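Local coordinates for extracellular solute-binding protein, family 7 (Colwellia psychrerythraea, PDB 4PET), which binds pyruvate together with a calcium ion and probably hands this substrate to a TRAP-type transporter of the bacterial inner membrane, at residues F113-S118 / N333-Q338; I142-G147 / Q242-Q247; Y229-W234 / R297-P302. One frame throughout, in Å; residues are numbered along the deposited sequence.

Contact 1: residues F113-S118 / N333-Q338; sequences FGMIAS and NDYKHQ
Lys-336 leaves its helix with CG opposite the backbone N (chi1 -180°), runs straight as far as CD, then bends at chi3 (62°), so that its ammonium group swings onto the loop ahead of helix 117-126. NZ ends 3.3 Å from Phe-113 O, a weak hydrogen bond, and CD lies 3.9 Å from Gly-114 C. At Gly-114 the lysine methylenes lie against bare backbone. The same turn of chain faces the second subunit: Gly-114 O accepts from Arg-340 of the same chain and from Tyr-350 OH of the second subunit. Met-115, modelled as selenomethionine, crosses the Tyr-335 side chain at about a right angle. Its CG touches Lys-336 CB at 3.9 Å, and its SE comes up to the edge of the Tyr-335 ring, near the ring plane, 3.8 Å from CD2. This is a Met-aromatic contact, made by a flexible, polarisable chain that can follow the rim of a ring. Tyr-335 spends its hydroxyl elsewhere, on His-278 of the second subunit. With a single weak polar bond across it, the contact rests mainly on dispersion: lysine serves as an apolar shaft, and its charge goes to a backbone carbonyl at the end.

Contact 2: residues I142-G147 / Q242-Q247; sequences IMSFPG and QFMVNQ
Met-143 and Val-245 hold each other by two backbone hydrogen bonds, Met-143 N to Val-245 O at 2.9 Å and Val-245 N to Met-143 O at 2.8 Å. Phe-145 and Phe-243 form the next hydrogen-bonded pair of this antiparallel arrangement, Phe-145 N to Phe-243 O and Phe-243 N to Phe-145 O, each 2.9 Å. A side-chain bond adds to these: Gln-242 NE2 donates to Ser-144 OG at 3.0 Å, almost straight (176°) and in the plane of the amide. Placing OG opposite the backbone N (chi1 -173°) sets the small serine hydroxyl where it can meet this donor. The amide has further partners, Trp-98 at OE1 and Tyr-137 at NE2, which fix how it is turned. Pro-146 falls in a non-hydrogen-bonded pair with Gln-242, where its missing N-H costs no bond between the two strands.

Apolar groups fill the two faces. On the one carrying Ile-142, Ser-144 and Met-244, Ile-142 CG2 rests on Met-244 CG at 3.8 Å, beneath helices 79-85 and 129-137. On the other, Phe-145 CE1 meets Val-245 CG2 at 4.0 Å, while Met-265 of helix 255-290 lies against both phenylalanines and Val-245. The Phe-243 ring has Pro-146 O at its edge and Gly-147 CA nearby, 3.6 Å from CD2; glycine fits, since the backbone at Gln-242 C and Phe-243 N leaves no room for a CB. At the far end Gln-247, bent at chi2, crosses Met-143 and places Gln-247 OE1 3.1 Å from Met-143 CG, a tight fit, NE2 held by Asn-251. Regular backbone pairing thus fastens 142-149, the outermost strand of a five-stranded mixed sheet, to strand 240-246, whose other neighbour is strand 90-93, and the buried amide of Gln-242 has hydrogen-bond partners at both oxygen and nitrogen.

Contact 3: residues Y229-W234 / R297-P302; sequences YYYTGW and RSFPKP
A parallel beta bridge between Tyr-231 and Arg-297 joins the outermost strand 295-297 to the rest of a mixed sheet, and an aromatic cluster of Tyr-231, Trp-234 and Phe-299 continues the join beyond the strand ends. Arg-297 makes both backbone bonds of the bridge, its N donating to Tyr-230 O at 2.8 Å and its O accepting from Thr-232 N at 3.0 Å; this spanning of Tyr-231 is the parallel pattern. The arginine then doubles as an apolar cover: CB sits over a face of the Tyr-231 ring, 3.5 Å from the centroid and 15° off the normal, a CH-pi contact. Bent at chi2 (-72°), the chain carries the guanidinium alongside Tyr-229, whose CD1 lies over one of its faces, the two planes turned 57° apart. Glu-161 answers the charge at NE, and Gln-295 takes NH2, which also donates to a water that bonds to Tyr-229 OH.

Broad, flat side chains suit the cluster because each can lie against a neighbour. Tyr-231 stacks on Phe-299 with centroids 4.5 Å apart, its CD2 above the centre of the phenylalanine ring. Trp-234 meets the same ring nearly at right angles to it, NE1 3.4 Å from Phe-299 CE2, while Met-304 of helix 301-321 packs on both. Beside the bridge Thr-232 OG1 and Ser-298 OG share a weak hydrogen bond. Tyr-231 OH receives the N-H of Ile-162 and gives its own proton to a second water, 2.7 Å away, which in turn donates to Ser-298 O.

In the fold
Along the chain the order is 113-118, 142-147, 229-234, 242-247, 297-302 and 333-338, so contact 1 brackets the other two, whose segments alternate. Contacts 2 and 3 lie on opposite sides of the chain's centre, their centres about 34 Å apart, in two different mixed sheets; strands 229-231 and 240-246 follow each other, and calcium-binding Glu-236 lies on the connection between them. Contact 1 has its centre about 22 Å from that of contact 2 and about 21 Å from that of contact 3. It touches contact 3, where Phe-113 N probably bonds to Trp-234 O, and both meet the second subunit. Such repeated crossing between sheets, with ligand bound between lobes, is characteristic of periplasmic solute-binding proteins.

Contact 1: residues F113-S118 / N333-Q338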
# COMPACT_ATOMS: atom_id res chain seq x y z
N PHE A 113 -0.95 -16.54 -8.69
CA PHE A 113 -1.91 -16.86 -7.64
C PHE A 113 -1.44 -16.48 -6.22
O PHE A 113 -2.05 -16.89 -5.22
CB PHE A 113 -2.33 -18.34 -7.75
CG PHE A 113 -2.69 -18.72 -9.15
CD1 PHE A 113 -3.87 -18.27 -9.72
CD2 PHE A 113 -1.85 -19.48 -9.91
CE1 PHE A 113 -4.19 -18.60 -11.02
CE2 PHE A 113 -2.18 -19.81 -11.23
CZ PHE A 113 -3.35 -19.38 -11.76
N GLY A 114 -0.43 -15.62 -6.14
CA GLY A 114 0.08 -15.18 -4.84
C GLY A 114 -0.57 -13.94 -4.26
O GLY A 114 -1.79 -13.70 -4.41
N MSE A 115 0.24 -13.15 -3.57
CA MSE A 115 -0.29 -12.04 -2.78
C MSE A 115 -0.46 -10.79 -3.60
O MSE A 115 0.29 -10.56 -4.55
CB MSE A 115 0.64 -11.74 -1.60
CG MSE A 115 0.38 -12.68 -0.46
SE MSE A 115 1.60 -12.44 1.02
CE MSE A 115 3.13 -13.32 0.27
N ILE A 116 -1.47 -10.00 -3.24
CA ILE A 116 -1.60 -8.66 -3.80
C ILE A 116 -0.61 -7.76 -3.11
O ILE A 116 0.07 -8.18 -2.15
CB ILE A 116 -3.01 -8.10 -3.69
CG1 ILE A 116 -3.47 -7.98 -2.23
CG2 ILE A 116 -3.95 -9.04 -4.43
CD1 ILE A 116 -4.88 -7.37 -2.10
N ALA A 117 -0.52 -6.51 -3.57
CA ALA A 117 0.56 -5.63 -3.13
C ALA A 117 0.52 -5.35 -1.62
O ALA A 117 1.56 -5.40 -0.95
CB ALA A 117 0.56 -4.33 -3.92
N SER A 118 -0.66 -5.05 -1.09
CA SER A 118 -0.73 -4.65 0.30
C SER A 118 -0.34 -5.83 1.19
O SER A 118 0.28 -5.66 2.23
CB SER A 118 -2.13 -4.18 0.64
OG SER A 118 -3.04 -5.27 0.47
N ASN A 333 3.45 -19.31 1.21
CA ASN A 333 2.19 -20.04 1.18
C ASN A 333 1.43 -19.87 2.53
O ASN A 333 0.26 -19.51 2.56
CB ASN A 333 2.47 -21.51 0.83
CG ASN A 333 1.21 -22.36 0.83
OD1 ASN A 333 1.03 -23.26 1.67
ND2 ASN A 333 0.32 -22.09 -0.12
N ASP A 334 2.14 -20.08 3.63
CA ASP A 334 1.53 -19.91 4.95
C ASP A 334 1.14 -18.46 5.17
O ASP A 334 0.08 -18.20 5.70
CB ASP A 334 2.50 -20.27 6.06
CG ASP A 334 2.85 -21.72 6.08
OD1 ASP A 334 2.22 -22.48 5.31
OD2 ASP A 334 3.77 -22.07 6.87
N TYR A 335 2.01 -17.53 4.78
CA TYR A 335 1.71 -16.12 4.99
C TYR A 335 0.49 -15.71 4.15
O TYR A 335 -0.44 -15.10 4.67
CB TYR A 335 2.91 -15.20 4.75
CG TYR A 335 2.69 -13.85 5.44
CD1 TYR A 335 3.05 -13.66 6.78
CD2 TYR A 335 2.06 -12.78 4.77
CE1 TYR A 335 2.82 -12.45 7.43
CE2 TYR A 335 1.83 -11.58 5.41
CZ TYR A 335 2.21 -11.41 6.74
OH TYR A 335 1.96 -10.22 7.37
N LYS A 336 0.46 -16.09 2.88
CA LYS A 336 -0.71 -15.81 2.07
C LYS A 336 -1.99 -16.37 2.70
O LYS A 336 -2.99 -15.67 2.77
CB LYS A 336 -0.54 -16.30 0.64
CG LYS A 336 -1.77 -16.01 -0.23
CD LYS A 336 -1.66 -16.62 -1.60
CE LYS A 336 -1.58 -18.13 -1.50
NZ LYS A 336 -2.43 -18.78 -2.52
N HIS A 337 -1.95 -17.61 3.20
CA HIS A 337 -3.15 -18.18 3.81
C HIS A 337 -3.66 -17.30 4.97
O HIS A 337 -4.88 -17.09 5.15
CB HIS A 337 -2.87 -19.62 4.27
CG HIS A 337 -3.98 -20.24 5.06
ND1 HIS A 337 -5.14 -20.71 4.48
CD2 HIS A 337 -4.11 -20.47 6.39
CE1 HIS A 337 -5.94 -21.20 5.41
NE2 HIS A 337 -5.33 -21.07 6.58
N GLN A 338 -2.71 -16.77 5.75
CA GLN A 338 -3.04 -16.02 6.94
C GLN A 338 -3.58 -14.63 6.62
O GLN A 338 -4.64 -14.24 7.12
CB GLN A 338 -1.82 -15.88 7.82
CG GLN A 338 -2.01 -14.93 8.98
CD GLN A 338 -0.85 -14.99 9.94
OE1 GLN A 338 -0.03 -14.07 10.02
NE2 GLN A 338 -0.77 -16.09 10.66

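Contact 2: residues I142-G147 / Q242-Q247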
# COMPACT_ATOMS: atom_id res chain seq x y z
N ILE A 142 25.39 -8.75 -2.55
CA ILE A 142 24.35 -7.82 -2.98
C ILE A 142 23.27 -7.68 -1.88
O ILE A 142 22.84 -8.66 -1.27
CB ILE A 142 23.67 -8.33 -4.24
CG1 ILE A 142 24.61 -8.21 -5.46
CG2 ILE A 142 22.39 -7.52 -4.53
CD1 ILE A 142 24.08 -8.97 -6.65
N MSE A 143 22.85 -6.45 -1.65
CA MSE A 143 21.72 -6.15 -0.77
C MSE A 143 20.57 -5.82 -1.69
O MSE A 143 20.72 -5.05 -2.66
CB MSE A 143 22.02 -4.96 0.16
CG MSE A 143 23.31 -5.03 0.96
SE MSE A 143 23.80 -3.26 1.64
CE MSE A 143 22.69 -3.17 3.22
N SER A 144 19.43 -6.45 -1.44
CA SER A 144 18.24 -6.22 -2.25
C SER A 144 17.15 -5.67 -1.37
O SER A 144 16.99 -6.12 -0.23
CB SER A 144 17.78 -7.52 -2.89
OG SER A 144 16.73 -7.29 -3.79
N PHE A 145 16.43 -4.68 -1.93
CA PHE A 145 15.34 -3.93 -1.26
C PHE A 145 14.16 -3.80 -2.21
O PHE A 145 14.37 -3.73 -3.44
CB PHE A 145 15.79 -2.50 -0.95
CG PHE A 145 16.97 -2.42 -0.04
CD1 PHE A 145 18.25 -2.52 -0.54
CD2 PHE A 145 16.80 -2.18 1.31
CE1 PHE A 145 19.35 -2.43 0.31
CE2 PHE A 145 17.89 -2.08 2.16
CZ PHE A 145 19.16 -2.21 1.67
N PRO A 146 12.92 -3.75 -1.66
CA PRO A 146 11.73 -3.46 -2.47
C PRO A 146 11.98 -2.23 -3.34
O PRO A 146 12.49 -1.25 -2.80
CB PRO A 146 10.65 -3.19 -1.41
CG PRO A 146 11.04 -4.16 -0.25
CD PRO A 146 12.57 -4.01 -0.25
N GLY A 147 11.64 -2.27 -4.63
CA GLY A 147 11.92 -1.15 -5.53
C GLY A 147 10.68 -0.53 -6.20
O GLY A 147 10.83 0.29 -7.10
N GLN A 242 12.93 -4.14 -7.69
CA GLN A 242 14.07 -4.32 -6.82
C GLN A 242 15.05 -3.17 -6.95
O GLN A 242 15.38 -2.79 -8.07
CB GLN A 242 14.75 -5.61 -7.32
CG GLN A 242 16.13 -5.76 -7.02
CD GLN A 242 16.64 -7.07 -7.57
OE1 GLN A 242 16.75 -7.28 -8.78
NE2 GLN A 242 16.94 -7.98 -6.66
N PHE A 243 15.52 -2.63 -5.83
CA PHE A 243 16.79 -1.91 -5.81
C PHE A 243 17.82 -2.92 -5.35
O PHE A 243 17.53 -3.77 -4.46
CB PHE A 243 16.85 -0.76 -4.79
CG PHE A 243 16.07 0.49 -5.17
CD1 PHE A 243 16.59 1.40 -6.06
CD2 PHE A 243 14.84 0.77 -4.58
CE1 PHE A 243 15.93 2.55 -6.40
CE2 PHE A 243 14.14 1.92 -4.92
CZ PHE A 243 14.70 2.81 -5.86
N MSE A 244 19.02 -2.81 -5.91
CA MSE A 244 20.17 -3.59 -5.45
C MSE A 244 21.31 -2.64 -5.09
O MSE A 244 21.54 -1.65 -5.76
CB MSE A 244 20.66 -4.56 -6.54
CG MSE A 244 19.78 -5.79 -6.68
SE MSE A 244 20.39 -7.09 -7.95
CE MSE A 244 20.08 -6.02 -9.58
N VAL A 245 22.01 -2.96 -4.02
CA VAL A 245 23.14 -2.16 -3.60
C VAL A 245 24.32 -3.07 -3.34
O VAL A 245 24.20 -4.10 -2.67
CB VAL A 245 22.83 -1.42 -2.30
CG1 VAL A 245 24.03 -0.53 -1.91
CG2 VAL A 245 21.60 -0.59 -2.43
N ASN A 246 25.47 -2.71 -3.88
CA ASN A 246 26.68 -3.45 -3.61
C ASN A 246 27.07 -3.29 -2.14
O ASN A 246 27.24 -2.17 -1.67
CB ASN A 246 27.80 -2.93 -4.52
CG ASN A 246 29.11 -3.60 -4.25
OD1 ASN A 246 29.88 -3.15 -3.40
ND2 ASN A 246 29.38 -4.71 -4.96
N GLN A 247 27.18 -4.41 -1.42
CA GLN A 247 27.43 -4.40 0.04
C GLN A 247 28.68 -3.62 0.41
O GLN A 247 28.69 -2.83 1.37
CB GLN A 247 27.56 -5.84 0.54
CG GLN A 247 27.79 -6.00 2.03
CD GLN A 247 26.54 -5.80 2.84
OE1 GLN A 247 25.53 -6.49 2.64
NE2 GLN A 247 26.59 -4.85 3.79

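Contact 3: residues Y229-W234 / R297-P302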
# COMPACT_ATOMS: atom_id res chain seq x y z
N TYR A 229 -6.20 -8.27 -28.33
CA TYR A 229 -6.84 -8.94 -27.19
C TYR A 229 -6.04 -8.69 -25.91
O TYR A 229 -4.86 -9.03 -25.84
CB TYR A 229 -7.01 -10.44 -27.46
CG TYR A 229 -7.80 -10.68 -28.74
CD1 TYR A 229 -9.18 -10.50 -28.76
CD2 TYR A 229 -7.18 -11.04 -29.92
CE1 TYR A 229 -9.93 -10.71 -29.91
CE2 TYR A 229 -7.93 -11.24 -31.10
CZ TYR A 229 -9.30 -11.06 -31.08
OH TYR A 229 -10.07 -11.24 -32.21
N TYR A 230 -6.69 -8.07 -24.94
CA TYR A 230 -6.05 -7.64 -23.71
C TYR A 230 -6.63 -8.49 -22.58
O TYR A 230 -7.80 -8.36 -22.22
CB TYR A 230 -6.33 -6.16 -23.50
CG TYR A 230 -5.41 -5.45 -22.52
CD1 TYR A 230 -4.24 -6.03 -22.06
CD2 TYR A 230 -5.74 -4.18 -22.05
CE1 TYR A 230 -3.40 -5.36 -21.20
CE2 TYR A 230 -4.92 -3.50 -21.20
CZ TYR A 230 -3.76 -4.09 -20.75
OH TYR A 230 -2.96 -3.40 -19.88
N TYR A 231 -5.81 -9.37 -22.02
CA TYR A 231 -6.28 -10.39 -21.11
C TYR A 231 -6.14 -9.94 -19.68
O TYR A 231 -5.20 -9.20 -19.34
CB TYR A 231 -5.51 -11.71 -21.34
CG TYR A 231 -6.16 -12.55 -22.42
CD1 TYR A 231 -5.94 -12.27 -23.77
CD2 TYR A 231 -7.02 -13.59 -22.10
CE1 TYR A 231 -6.55 -13.00 -24.75
CE2 TYR A 231 -7.64 -14.33 -23.09
CZ TYR A 231 -7.40 -14.02 -24.41
OH TYR A 231 -8.00 -14.73 -25.43
N THR A 232 -7.07 -10.37 -18.85
CA THR A 232 -6.97 -10.13 -17.41
C THR A 232 -5.93 -11.08 -16.76
O THR A 232 -5.58 -12.11 -17.35
CB THR A 232 -8.34 -10.29 -16.74
OG1 THR A 232 -8.80 -11.63 -16.93
CG2 THR A 232 -9.38 -9.29 -17.33
N GLY A 233 -5.50 -10.75 -15.54
CA GLY A 233 -4.36 -11.38 -14.87
C GLY A 233 -4.60 -12.59 -13.95
O GLY A 233 -5.69 -13.18 -13.92
N TRP A 234 -3.55 -12.97 -13.22
CA TRP A 234 -3.44 -14.26 -12.51
C TRP A 234 -1.98 -14.52 -12.12
O TRP A 234 -1.69 -15.09 -11.08
CB TRP A 234 -3.96 -15.43 -13.36
CG TRP A 234 -3.19 -15.66 -14.66
CD1 TRP A 234 -3.45 -15.11 -15.88
CD2 TRP A 234 -2.01 -16.48 -14.84
NE1 TRP A 234 -2.53 -15.56 -16.82
CE2 TRP A 234 -1.63 -16.38 -16.20
CE3 TRP A 234 -1.25 -17.28 -13.98
CZ2 TRP A 234 -0.53 -17.08 -16.73
CZ3 TRP A 234 -0.15 -17.98 -14.53
CH2 TRP A 234 0.20 -17.85 -15.89
N ARG A 297 -10.24 -9.56 -22.66
CA ARG A 297 -10.58 -10.98 -22.64
C ARG A 297 -10.16 -11.66 -21.35
O ARG A 297 -9.32 -11.15 -20.60
CB ARG A 297 -9.94 -11.74 -23.83
CG ARG A 297 -10.48 -11.36 -25.21
CD ARG A 297 -11.87 -11.88 -25.44
NE ARG A 297 -12.41 -11.61 -26.77
CZ ARG A 297 -13.05 -10.50 -27.13
NH1 ARG A 297 -13.19 -9.49 -26.28
NH2 ARG A 297 -13.52 -10.37 -28.36
N SER A 298 -10.71 -12.85 -21.14
CA SER A 298 -10.40 -13.66 -20.00
C SER A 298 -10.04 -15.05 -20.50
O SER A 298 -10.52 -15.49 -21.55
CB SER A 298 -11.62 -13.73 -19.08
OG SER A 298 -11.67 -12.60 -18.24
N PHE A 299 -9.21 -15.77 -19.75
CA PHE A 299 -8.91 -17.15 -20.11
C PHE A 299 -10.11 -18.05 -19.75
O PHE A 299 -10.69 -17.92 -18.65
CB PHE A 299 -7.65 -17.59 -19.38
CG PHE A 299 -6.42 -16.82 -19.78
CD1 PHE A 299 -5.80 -17.09 -20.98
CD2 PHE A 299 -5.91 -15.79 -18.96
CE1 PHE A 299 -4.65 -16.40 -21.37
CE2 PHE A 299 -4.76 -15.06 -19.35
CZ PHE A 299 -4.13 -15.38 -20.55
N PRO A 300 -10.50 -18.94 -20.67
CA PRO A 300 -11.58 -19.87 -20.34
C PRO A 300 -11.27 -20.71 -19.09
O PRO A 300 -10.11 -20.90 -18.72
CB PRO A 300 -11.70 -20.73 -21.61
CG PRO A 300 -11.09 -19.93 -22.68
CD PRO A 300 -10.07 -19.06 -22.07
N LYS A 301 -12.33 -21.18 -18.42
CA LYS A 301 -12.18 -21.88 -17.15
C LYS A 301 -11.24 -23.10 -17.29
O LYS A 301 -10.43 -23.32 -16.40
CB LYS A 301 -13.55 -22.32 -16.61
N PRO A 302 -11.34 -23.87 -18.40
CA PRO A 302 -10.48 -25.05 -18.56
C PRO A 302 -9.01 -24.68 -18.69
O PRO A 302 -8.13 -25.41 -18.22
CB PRO A 302 -10.96 -25.68 -19.86
CG PRO A 302 -12.35 -25.13 -20.08
CD PRO A 302 -12.31 -23.74 -19.51
O HOH W 1 -13.00 -11.51 -31.07
O HOH W 2 -10.29 -15.84 -24.57